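PDB 5JXF: Asp/Glu-specific dipeptidyl-peptidase from Flavobacterium psychrophilum, which removes dipeptides from the N-terminus of oligopeptides as a family S46 serine peptidase, with strict specificity for Asp or Glu at the P1 position. Local coordinates for residues A[224-229]-A[621-626]; A[231-236]-A[677-682]. All coordinates share one frame; numbering follows the deposited sequence.

Contact 1 of 2, residues A[224-229]-A[621-626]; sequences SDTDNW and YEFDVP. With ARG (arginine), chain E; ASP (aspartic acid), chain F.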
ATOM      1  N   SER A 224     -14.857   0.100   0.813  1.00 55.50           N
ATOM      2  CA  SER A 224     -15.316   1.090   1.794  1.00 58.87           C
ATOM      3  C   SER A 224     -14.282   2.181   2.038  1.00 53.02           C
ATOM      4  O   SER A 224     -13.835   2.857   1.107  1.00 63.62           O
ATOM      5  CB  SER A 224     -15.663   0.410   3.126  1.00 69.17           C
ATOM      6  OG  SER A 224     -16.946  -0.193   3.096  1.00 73.12           O
ATOM      7  N   ASP A 225     -13.870   2.312   3.294  1.00 51.54           N
ATOM      8  CA  ASP A 225     -12.966   3.376   3.676  1.00 55.08           C
ATOM      9  C   ASP A 225     -11.498   3.078   3.370  1.00 51.26           C
ATOM     10  O   ASP A 225     -10.700   4.004   3.207  1.00 51.90           O
ATOM     11  CB  ASP A 225     -13.160   3.694   5.150  1.00 69.36           C
ATOM     12  CG  ASP A 225     -14.563   4.204   5.444  1.00 85.18           C
ATOM     13  OD1 ASP A 225     -15.355   4.389   4.482  1.00 95.04           O
ATOM     14  OD2 ASP A 225     -14.876   4.426   6.632  1.00 89.85           O
ATOM     15  N   THR A 226     -11.129   1.805   3.266  1.00 56.35           N
ATOM     16  CA  THR A 226      -9.759   1.484   2.875  1.00 53.49           C
ATOM     17  C   THR A 226      -9.447   2.054   1.493  1.00 48.97           C
ATOM     18  O   THR A 226      -8.453   2.751   1.319  1.00 54.80           O
ATOM     19  CB  THR A 226      -9.507  -0.042   2.881  1.00 58.37           C
ATOM     20  OG1 THR A 226      -9.694  -0.528   4.215  1.00 55.01           O
ATOM     21  CG2 THR A 226      -8.089  -0.356   2.414  1.00 55.21           C
ATOM     22  N   ASP A 227     -10.331   1.803   0.532  1.00 46.92           N
ATOM     23  CA  ASP A 227     -10.153   2.274  -0.838  1.00 44.27           C
ATOM     24  C   ASP A 227     -10.701   3.689  -1.149  1.00 48.62           C
ATOM     25  O   ASP A 227     -10.531   4.186  -2.261  1.00 47.19           O
ATOM     26  CB  ASP A 227     -10.803   1.276  -1.799  1.00 49.40           C
ATOM     27  CG  ASP A 227      -9.934   0.033  -2.017  1.00 54.08           C
ATOM     28  OD1 ASP A 227      -8.971  -0.123  -1.255  1.00 57.92           O
ATOM     29  OD2 ASP A 227     -10.224  -0.777  -2.929  1.00 60.43           O
ATOM     30  N   ASN A 228     -11.376   4.319  -0.199  1.00 46.54           N
ATOM     31  CA  ASN A 228     -11.871   5.690  -0.419  1.00 44.06           C
ATOM     32  C   ASN A 228     -10.712   6.643  -0.704  1.00 45.66           C
ATOM     33  O   ASN A 228      -9.674   6.573  -0.042  1.00 47.25           O
ATOM     34  CB  ASN A 228     -12.653   6.174   0.791  1.00 42.90           C
ATOM     35  CG  ASN A 228     -13.521   7.410   0.480  1.00 44.93           C
ATOM     36  OD1 ASN A 228     -13.933   7.636  -0.668  1.00 42.44           O
ATOM     37  ND2 ASN A 228     -13.781   8.205   1.499  1.00 42.60           N
ATOM     38  N   TRP A 229     -10.890   7.513  -1.699  1.00 45.53           N
ATOM     39  CA  TRP A 229      -9.840   8.437  -2.177  1.00 47.36           C
ATOM     40  C   TRP A 229      -8.591   7.724  -2.726  1.00 45.08           C
ATOM     41  O   TRP A 229      -7.539   8.329  -2.805  1.00 50.72           O
ATOM     42  CB  TRP A 229      -9.385   9.411  -1.082  1.00 42.89           C
ATOM     43  CG  TRP A 229     -10.482  10.170  -0.435  1.00 58.67           C
ATOM     44  CD1 TRP A 229     -11.058   9.904   0.770  1.00 58.56           C
ATOM     45  CD2 TRP A 229     -11.139  11.331  -0.948  1.00 46.05           C
ATOM     46  NE1 TRP A 229     -12.035  10.826   1.043  1.00 51.27           N
ATOM     47  CE2 TRP A 229     -12.103  11.718   0.006  1.00 46.34           C
ATOM     48  CE3 TRP A 229     -11.000  12.086  -2.118  1.00 46.82           C
ATOM     49  CZ2 TRP A 229     -12.950  12.822  -0.185  1.00 45.46           C
ATOM     50  CZ3 TRP A 229     -11.838  13.197  -2.302  1.00 53.06           C
ATOM     51  CH2 TRP A 229     -12.795  13.551  -1.335  1.00 46.67           C
ATOM     52  N   TYR A 621     -15.711  -7.345   5.945  1.00 64.75           N
ATOM     53  CA  TYR A 621     -16.525  -6.134   6.094  1.00 66.80           C
ATOM     54  C   TYR A 621     -16.496  -5.260   4.829  1.00 65.73           C
ATOM     55  O   TYR A 621     -17.544  -4.842   4.323  1.00 66.39           O
ATOM     56  CB  TYR A 621     -16.033  -5.336   7.308  1.00 62.10           C
ATOM     57  CG  TYR A 621     -16.976  -4.257   7.805  1.00 67.80           C
ATOM     58  CD1 TYR A 621     -18.141  -4.582   8.491  1.00 70.50           C
ATOM     59  CD2 TYR A 621     -16.700  -2.916   7.584  1.00 59.84           C
ATOM     60  CE1 TYR A 621     -19.007  -3.597   8.949  1.00 66.85           C
ATOM     61  CE2 TYR A 621     -17.553  -1.924   8.037  1.00 64.38           C
ATOM     62  CZ  TYR A 621     -18.704  -2.268   8.716  1.00 69.28           C
ATOM     63  OH  TYR A 621     -19.547  -1.275   9.158  1.00 68.12           O
ATOM     64  N   GLU A 622     -15.294  -5.026   4.307  1.00 64.18           N
ATOM     65  CA  GLU A 622     -15.088  -4.135   3.169  1.00 60.99           C
ATOM     66  C   GLU A 622     -14.888  -4.854   1.831  1.00 57.08           C
ATOM     67  O   GLU A 622     -15.466  -4.462   0.822  1.00 57.47           O
ATOM     68  CB  GLU A 622     -13.884  -3.226   3.434  1.00 65.88           C
ATOM     69  CG  GLU A 622     -13.921  -2.493   4.779  1.00 76.48           C
ATOM     70  CD  GLU A 622     -12.645  -1.699   5.058  1.00 83.31           C
ATOM     71  OE1 GLU A 622     -11.616  -1.973   4.403  1.00 77.27           O
ATOM     72  OE2 GLU A 622     -12.674  -0.797   5.926  1.00 89.16           O
ATOM     73  N   PHE A 623     -14.068  -5.902   1.805  1.00 53.06           N
ATOM     74  CA  PHE A 623     -13.682  -6.478   0.518  1.00 54.19           C
ATOM     75  C   PHE A 623     -14.321  -7.825   0.195  1.00 57.55           C
ATOM     76  O   PHE A 623     -13.812  -8.550  -0.661  1.00 51.45           O
ATOM     77  CB  PHE A 623     -12.161  -6.641   0.435  1.00 58.45           C
ATOM     78  CG  PHE A 623     -11.398  -5.350   0.506  1.00 57.71           C
ATOM     79  CD1 PHE A 623     -11.174  -4.591  -0.635  1.00 57.02           C
ATOM     80  CD2 PHE A 623     -10.889  -4.900   1.712  1.00 54.65           C
ATOM     81  CE1 PHE A 623     -10.453  -3.395  -0.578  1.00 50.31           C
ATOM     82  CE2 PHE A 623     -10.164  -3.706   1.782  1.00 49.27           C
ATOM     83  CZ  PHE A 623      -9.955  -2.951   0.625  1.00 52.35           C
ATOM     84  N   ASP A 624     -15.422  -8.172   0.853  1.00 52.58           N
ATOM     85  CA  ASP A 624     -16.193  -9.340   0.416  1.00 57.94           C
ATOM     86  C   ASP A 624     -16.808  -9.044  -0.960  1.00 57.21           C
ATOM     87  O   ASP A 624     -17.030  -7.887  -1.303  1.00 56.62           O
ATOM     88  CB  ASP A 624     -17.272  -9.691   1.445  1.00 61.79           C
ATOM     89  CG  ASP A 624     -17.937 -11.029   1.180  1.00 71.10           C
ATOM     90  OD1 ASP A 624     -17.459 -11.798   0.313  1.00 73.98           O
ATOM     91  OD2 ASP A 624     -18.935 -11.323   1.868  1.00 77.66           O
ATOM     92  N   VAL A 625     -17.039 -10.086  -1.755  1.00 65.66           N
ATOM     93  CA  VAL A 625     -17.650  -9.946  -3.078  1.00 65.70           C
ATOM     94  C   VAL A 625     -18.931 -10.764  -3.111  1.00 60.72           C
ATOM     95  O   VAL A 625     -18.976 -11.839  -2.532  1.00 60.07           O
ATOM     96  CB  VAL A 625     -16.700 -10.417  -4.217  1.00 68.35           C
ATOM     97  CG1 VAL A 625     -17.389 -10.330  -5.573  1.00 66.83           C
ATOM     98  CG2 VAL A 625     -15.426  -9.596  -4.233  1.00 59.00           C
ATOM     99  N   PRO A 626     -19.996 -10.239  -3.741  1.00 61.83           N
ATOM    100  CA  PRO A 626     -21.206 -11.051  -3.902  1.00 58.73           C
ATOM    101  C   PRO A 626     -20.944 -12.340  -4.673  1.00 65.63           C
ATOM    102  O   PRO A 626     -19.988 -12.423  -5.455  1.00 68.29           O
ATOM    103  CB  PRO A 626     -22.141 -10.135  -4.689  1.00 54.74           C
ATOM    104  CG  PRO A 626     -21.709  -8.774  -4.334  1.00 57.11           C
ATOM    105  CD  PRO A 626     -20.214  -8.848  -4.173  1.00 56.69           C
TER
HETATM  106  N   ARG E 801     -14.757   9.768  -1.715  1.00 73.38           N
HETATM  107  CA  ARG E 801     -16.049   9.945  -2.361  1.00 76.34           C
HETATM  108  C   ARG E 801     -16.339  11.447  -2.463  1.00 82.31           C
HETATM  109  O   ARG E 801     -16.340  12.145  -1.454  1.00 78.78           O
HETATM  110  CB  ARG E 801     -17.152   9.215  -1.585  1.00 69.79           C
HETATM  111  CG  ARG E 801     -17.005   7.686  -1.559  1.00 73.87           C
HETATM  112  CD  ARG E 801     -18.079   7.028  -0.690  1.00 69.92           C
HETATM  113  NE  ARG E 801     -18.034   7.512   0.687  1.00 62.69           N
HETATM  114  CZ  ARG E 801     -17.333   6.935   1.666  1.00 68.93           C
HETATM  115  NH1 ARG E 801     -16.620   5.835   1.425  1.00 82.54           N
HETATM  116  NH2 ARG E 801     -17.348   7.451   2.894  1.00 60.08           N
HETATM  117  N   ASP F 802     -16.549  11.944  -3.679  1.00 92.63           N
HETATM  118  CA  ASP F 802     -16.741  13.381  -3.906  1.00106.35           C
HETATM  119  C   ASP F 802     -18.192  13.823  -3.965  1.00100.90           C
HETATM  120  O   ASP F 802     -18.575  14.622  -4.826  1.00102.92           O
HETATM  121  CB  ASP F 802     -16.020  13.817  -5.193  1.00125.56           C
HETATM  122  CG  ASP F 802     -14.550  14.149  -4.968  1.00138.94           C
HETATM  123  OD1 ASP F 802     -14.177  14.450  -3.821  1.00134.15           O
HETATM  124  OD2 ASP F 802     -13.764  14.127  -5.942  1.00159.74           O
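T226 and E622 meet through two torsions: OG1 of T226 lies anti to its carbonyl carbon (chi1 -62°), on the side of segment 621-626, and the E622 chain runs extended beyond CG (chi2 175°), so that its carboxylate reaches the hydroxyl. The two side chains cross at about a right angle, and T226 OG1 donates a hydrogen bond to E622 OE1, modelled at 2.4 Å, too short for the length to be trusted. Behind the acid, the E622 methylene carbons lie against S224, CG 3.8 Å from S224 CB. The F623 ring turns its edge to the helix: T226 CG2 stands in the ring plane 3.7 Å from F623 CZ, and D227 brings its carboxylate to the same rim, OD2 3.5 Å from F623 CE1, with the two planes 70° apart. K615 meets the D227 charge in a salt bridge. N228 OD1 accepts a 2.5 Å hydrogen bond from the N atom of the bound arginine, and that same N sits 3.7 Å above the centre of one face of the W229 ring. D225 OD1 faces that arginine's guanidinium more loosely, 3.6 Å from its NH1. The short, weakly bonded helix 224-227 thus rests on the loop before helix 627-635; the residues that follow, N228 and W229, with N343 and D679, line the pocket of the bound arginine in the dipeptide-binding site of this S46 peptidase.

Contact 2 of 2, residues A[231-236]-A[677-682]; sequences WPRHTG and NFDRVW. With ASP (aspartic acid), chain F; ARG (arginine), chain E.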
ATOM      1  N   TRP A 231      -6.595   5.312  -5.736  1.00 42.25           N
ATOM      2  CA  TRP A 231      -6.398   4.612  -6.997  1.00 41.93           C
ATOM      3  C   TRP A 231      -5.208   3.624  -6.829  1.00 51.32           C
ATOM      4  O   TRP A 231      -4.242   3.945  -6.136  1.00 49.56           O
ATOM      5  CB  TRP A 231      -6.094   5.593  -8.124  1.00 51.48           C
ATOM      6  CG  TRP A 231      -5.896   4.919  -9.446  1.00 47.40           C
ATOM      7  CD1 TRP A 231      -4.711   4.673 -10.080  1.00 48.36           C
ATOM      8  CD2 TRP A 231      -6.922   4.407 -10.295  1.00 49.41           C
ATOM      9  NE1 TRP A 231      -4.940   4.032 -11.273  1.00 46.05           N
ATOM     10  CE2 TRP A 231      -6.289   3.852 -11.427  1.00 40.74           C
ATOM     11  CE3 TRP A 231      -8.317   4.368 -10.212  1.00 38.95           C
ATOM     12  CZ2 TRP A 231      -7.000   3.246 -12.451  1.00 40.10           C
ATOM     13  CZ3 TRP A 231      -9.018   3.761 -11.227  1.00 41.69           C
ATOM     14  CH2 TRP A 231      -8.361   3.214 -12.336  1.00 44.07           C
ATOM     15  N   PRO A 232      -5.264   2.430  -7.445  1.00 44.07           N
ATOM     16  CA  PRO A 232      -6.308   1.753  -8.227  1.00 42.53           C
ATOM     17  C   PRO A 232      -7.587   1.505  -7.431  1.00 44.44           C
ATOM     18  O   PRO A 232      -7.566   1.296  -6.214  1.00 44.35           O
ATOM     19  CB  PRO A 232      -5.650   0.434  -8.620  1.00 44.72           C
ATOM     20  CG  PRO A 232      -4.180   0.737  -8.608  1.00 47.46           C
ATOM     21  CD  PRO A 232      -3.995   1.670  -7.467  1.00 51.85           C
ATOM     22  N   ARG A 233      -8.710   1.582  -8.130  1.00 43.61           N
ATOM     23  CA  ARG A 233     -10.010   1.417  -7.512  1.00 46.98           C
ATOM     24  C   ARG A 233     -10.837   0.483  -8.378  1.00 44.99           C
ATOM     25  O   ARG A 233     -10.788   0.552  -9.607  1.00 43.89           O
ATOM     26  CB  ARG A 233     -10.729   2.775  -7.354  1.00 51.36           C
ATOM     27  CG  ARG A 233     -12.159   2.669  -6.802  1.00 48.12           C
ATOM     28  CD  ARG A 233     -12.175   2.841  -5.276  1.00 42.84           C
ATOM     29  NE  ARG A 233     -11.721   4.180  -5.032  1.00 59.46           N
ATOM     30  CZ  ARG A 233     -12.410   5.144  -4.451  1.00 52.89           C
ATOM     31  NH1 ARG A 233     -13.616   4.942  -3.940  1.00 55.09           N
ATOM     32  NH2 ARG A 233     -11.828   6.306  -4.345  1.00 57.44           N
ATOM     33  N   HIS A 234     -11.622  -0.370  -7.734  1.00 40.09           N
ATOM     34  CA  HIS A 234     -12.434  -1.333  -8.450  1.00 43.93           C
ATOM     35  C   HIS A 234     -13.876  -1.307  -7.970  1.00 52.76           C
ATOM     36  O   HIS A 234     -14.493  -2.362  -7.813  1.00 54.25           O
ATOM     37  CB  HIS A 234     -11.834  -2.736  -8.285  1.00 45.99           C
ATOM     38  CG  HIS A 234     -10.374  -2.796  -8.597  1.00 42.71           C
ATOM     39  ND1 HIS A 234      -9.423  -2.227  -7.788  1.00 47.01           N
ATOM     40  CD2 HIS A 234      -9.708  -3.332  -9.648  1.00 45.70           C
ATOM     41  CE1 HIS A 234      -8.224  -2.419  -8.314  1.00 50.00           C
ATOM     42  NE2 HIS A 234      -8.370  -3.089  -9.443  1.00 50.11           N
ATOM     43  N   THR A 235     -14.412  -0.094  -7.783  1.00 57.52           N
ATOM     44  CA  THR A 235     -15.745   0.125  -7.209  1.00 52.71           C
ATOM     45  C   THR A 235     -16.814   0.480  -8.240  1.00 50.79           C
ATOM     46  O   THR A 235     -16.664   1.449  -8.990  1.00 46.49           O
ATOM     47  CB  THR A 235     -15.708   1.261  -6.173  1.00 52.72           C
ATOM     48  OG1 THR A 235     -14.682   1.005  -5.200  1.00 59.44           O
ATOM     49  CG2 THR A 235     -17.055   1.394  -5.481  1.00 52.91           C
ATOM     50  N   GLY A 236     -17.903  -0.288  -8.270  1.00 49.64           N
ATOM     51  CA  GLY A 236     -19.025   0.024  -9.143  1.00 50.11           C
ATOM     52  C   GLY A 236     -19.948   1.053  -8.508  1.00 48.66           C
ATOM     53  O   GLY A 236     -21.076   0.747  -8.133  1.00 58.99           O
ATOM     54  N   ASN A 677     -18.224   9.857 -12.892  1.00 35.07           N
ATOM     55  CA  ASN A 677     -17.273  10.366 -11.912  1.00 40.87           C
ATOM     56  C   ASN A 677     -17.680  10.054 -10.489  1.00 39.51           C
ATOM     57  O   ASN A 677     -18.866  10.075 -10.170  1.00 45.17           O
ATOM     58  CB  ASN A 677     -17.095  11.865 -12.070  1.00 39.37           C
ATOM     59  CG  ASN A 677     -16.045  12.424 -11.157  1.00 42.48           C
ATOM     60  OD1 ASN A 677     -14.850  12.213 -11.379  1.00 43.30           O
ATOM     61  ND2 ASN A 677     -16.474  13.155 -10.119  1.00 36.97           N
ATOM     62  N   PHE A 678     -16.707   9.745  -9.628  1.00 38.05           N
ATOM     63  CA  PHE A 678     -17.075   9.447  -8.247  1.00 31.42           C
ATOM     64  C   PHE A 678     -16.016   9.669  -7.178  1.00 39.23           C
ATOM     65  O   PHE A 678     -16.336   9.596  -5.993  1.00 41.23           O
ATOM     66  CB  PHE A 678     -17.607   8.016  -8.149  1.00 31.68           C
ATOM     67  CG  PHE A 678     -16.543   6.936  -8.180  1.00 41.15           C
ATOM     68  CD1 PHE A 678     -16.029   6.476  -9.389  1.00 39.77           C
ATOM     69  CD2 PHE A 678     -16.118   6.325  -7.001  1.00 47.93           C
ATOM     70  CE1 PHE A 678     -15.086   5.438  -9.424  1.00 40.65           C
ATOM     71  CE2 PHE A 678     -15.159   5.285  -7.018  1.00 48.38           C
ATOM     72  CZ  PHE A 678     -14.646   4.841  -8.228  1.00 38.95           C
ATOM     73  N   ASP A 679     -14.783   9.995  -7.559  1.00 34.34           N
ATOM     74  CA  ASP A 679     -13.775  10.263  -6.550  1.00 34.56           C
ATOM     75  C   ASP A 679     -12.573  10.980  -7.123  1.00 39.62           C
ATOM     76  O   ASP A 679     -12.535  11.274  -8.314  1.00 38.48           O
ATOM     77  CB  ASP A 679     -13.306   8.947  -5.902  1.00 47.27           C
ATOM     78  CG  ASP A 679     -13.027   9.098  -4.412  1.00 47.71           C
ATOM     79  OD1 ASP A 679     -12.928  10.247  -3.934  1.00 43.02           O
ATOM     80  OD2 ASP A 679     -12.902   8.068  -3.716  1.00 44.97           O
ATOM     81  N   ARG A 680     -11.587  11.234  -6.262  1.00 37.82           N
ATOM     82  CA  ARG A 680     -10.262  11.693  -6.671  1.00 42.08           C
ATOM     83  C   ARG A 680      -9.228  10.748  -6.096  1.00 43.53           C
ATOM     84  O   ARG A 680      -9.490  10.092  -5.089  1.00 45.72           O
ATOM     85  CB  ARG A 680      -9.970  13.102  -6.171  1.00 41.28           C
ATOM     86  CG  ARG A 680     -10.692  14.231  -6.907  1.00 39.22           C
ATOM     87  CD  ARG A 680     -10.484  15.495  -6.146  1.00 41.33           C
ATOM     88  NE  ARG A 680     -11.504  15.635  -5.114  1.00 47.87           N
ATOM     89  CZ  ARG A 680     -11.455  16.526  -4.132  1.00 49.81           C
ATOM     90  NH1 ARG A 680     -10.405  17.325  -4.030  1.00 47.88           N
ATOM     91  NH2 ARG A 680     -12.448  16.604  -3.249  1.00 49.44           N
ATOM     92  N   VAL A 681      -8.050  10.702  -6.700  1.00 43.88           N
ATOM     93  CA  VAL A 681      -6.986   9.830  -6.193  1.00 52.36           C
ATOM     94  C   VAL A 681      -6.303  10.461  -4.976  1.00 51.83           C
ATOM     95  O   VAL A 681      -6.346  11.686  -4.786  1.00 41.60           O
ATOM     96  CB  VAL A 681      -5.929   9.514  -7.281  1.00 44.64           C
ATOM     97  CG1 VAL A 681      -6.605   9.012  -8.528  1.00 35.55           C
ATOM     98  CG2 VAL A 681      -5.084  10.733  -7.605  1.00 44.86           C
ATOM     99  N   TRP A 682      -5.650   9.618  -4.170  1.00 49.01           N
ATOM    100  CA  TRP A 682      -5.064  10.039  -2.886  1.00 50.35           C
ATOM    101  C   TRP A 682      -4.181  11.264  -2.999  1.00 50.81           C
ATOM    102  O   TRP A 682      -4.306  12.213  -2.229  1.00 51.29           O
ATOM    103  CB  TRP A 682      -4.263   8.895  -2.264  1.00 52.63           C
ATOM    104  CG  TRP A 682      -3.757   9.193  -0.894  1.00 59.30           C
ATOM    105  CD1 TRP A 682      -2.449   9.223  -0.485  1.00 57.91           C
ATOM    106  CD2 TRP A 682      -4.547   9.504   0.260  1.00 56.19           C
ATOM    107  NE1 TRP A 682      -2.382   9.539   0.847  1.00 62.15           N
ATOM    108  CE2 TRP A 682      -3.653   9.713   1.333  1.00 60.10           C
ATOM    109  CE3 TRP A 682      -5.925   9.619   0.493  1.00 46.25           C
ATOM    110  CZ2 TRP A 682      -4.090  10.034   2.623  1.00 62.38           C
ATOM    111  CZ3 TRP A 682      -6.358   9.946   1.775  1.00 48.47           C
ATOM    112  CH2 TRP A 682      -5.445  10.143   2.822  1.00 52.73           C
TER
HETATM  113  N   ASP F 802     -16.549  11.944  -3.679  1.00 92.63           N
HETATM  114  CA  ASP F 802     -16.741  13.381  -3.906  1.00106.35           C
HETATM  115  C   ASP F 802     -18.192  13.823  -3.965  1.00100.90           C
HETATM  116  O   ASP F 802     -18.575  14.622  -4.826  1.00102.92           O
HETATM  117  CB  ASP F 802     -16.020  13.817  -5.193  1.00125.56           C
HETATM  118  CG  ASP F 802     -14.550  14.149  -4.968  1.00138.94           C
HETATM  119  OD1 ASP F 802     -14.177  14.450  -3.821  1.00134.15           O
HETATM  120  OD2 ASP F 802     -13.764  14.127  -5.942  1.00159.74           O
HETATM  121  N   ARG E 801     -14.757   9.768  -1.715  1.00 73.38           N
HETATM  122  CA  ARG E 801     -16.049   9.945  -2.361  1.00 76.34           C
HETATM  123  C   ARG E 801     -16.339  11.447  -2.463  1.00 82.31           C
HETATM  124  O   ARG E 801     -16.340  12.145  -1.454  1.00 78.78           O
HETATM  125  CB  ARG E 801     -17.152   9.215  -1.585  1.00 69.79           C
HETATM  126  CG  ARG E 801     -17.005   7.686  -1.559  1.00 73.87           C
HETATM  127  CD  ARG E 801     -18.079   7.028  -0.690  1.00 69.92           C
HETATM  128  NE  ARG E 801     -18.034   7.512   0.687  1.00 62.69           N
HETATM  129  CZ  ARG E 801     -17.333   6.935   1.666  1.00 68.93           C
HETATM  130  NH1 ARG E 801     -16.620   5.835   1.425  1.00 82.54           N
HETATM  131  NH2 ARG E 801     -17.348   7.451   2.894  1.00 60.08           N
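R233 reaches D679 and F678, its chain bent at chi2 and chi3. NH2 of R233 and OD2 of D679 form a salt bridge, but both atoms are crowded in the model and their spacing is doubtful. Over one face of the guanidinium stands F678 CE2, 3.5 Å from R233 NH1; the planes are 80° apart, so the ring presents its edge, and R233 CG touches that rim at F678 CZ. D679 divides its carboxylate: OD1 accepts a 2.9 Å bond from the N of the bound arginine, while OD2, whose place is less sure, probably also accepts the backbone N-H of W229. F678 and D679 form a classic beta bulge opposite V699 on strand 698-702. On the strand's other side R680 grips the bound aspartate in its guanidinium plane, NE to OD2 and NH2 to OD1, both 2.8 Å, consistent with a role in recognising Asp or Glu at P1. A leucine in place of R680 would probably leave the aspartate carboxylate without this positive charge and without the bonds from NE and NH2. R680 NH1 is hydrogen-bonded to S687 OG, which should steady the group. Farther out, W231 CB packs on V681 CG1 at 3.5 Å.

In the fold
From the N terminus, the chain passes the sheet carrying strand 197-214, then lays down 224-229 and, one residue later, 231-236, before strand 239-245. A long, largely helical excursion follows, including helix 328-357, and the chain returns to 621-626, closing contact 1 over about 390 residues. Strand 673-680, in the eight-stranded antiparallel sheet, then supplies 677-682 and closes contact 2 over about 440. The two loops cross, since their segments alternate along the chain. Their centres lie 12 Å apart, and W229 O lies 3.4 Å from W682 CB, where the two contacts touch. Together they tie the connection between strands 197-214 and 239-245 to the eight-stranded sheet and to the loop before helix 627-635, around the bound arginine and aspartate.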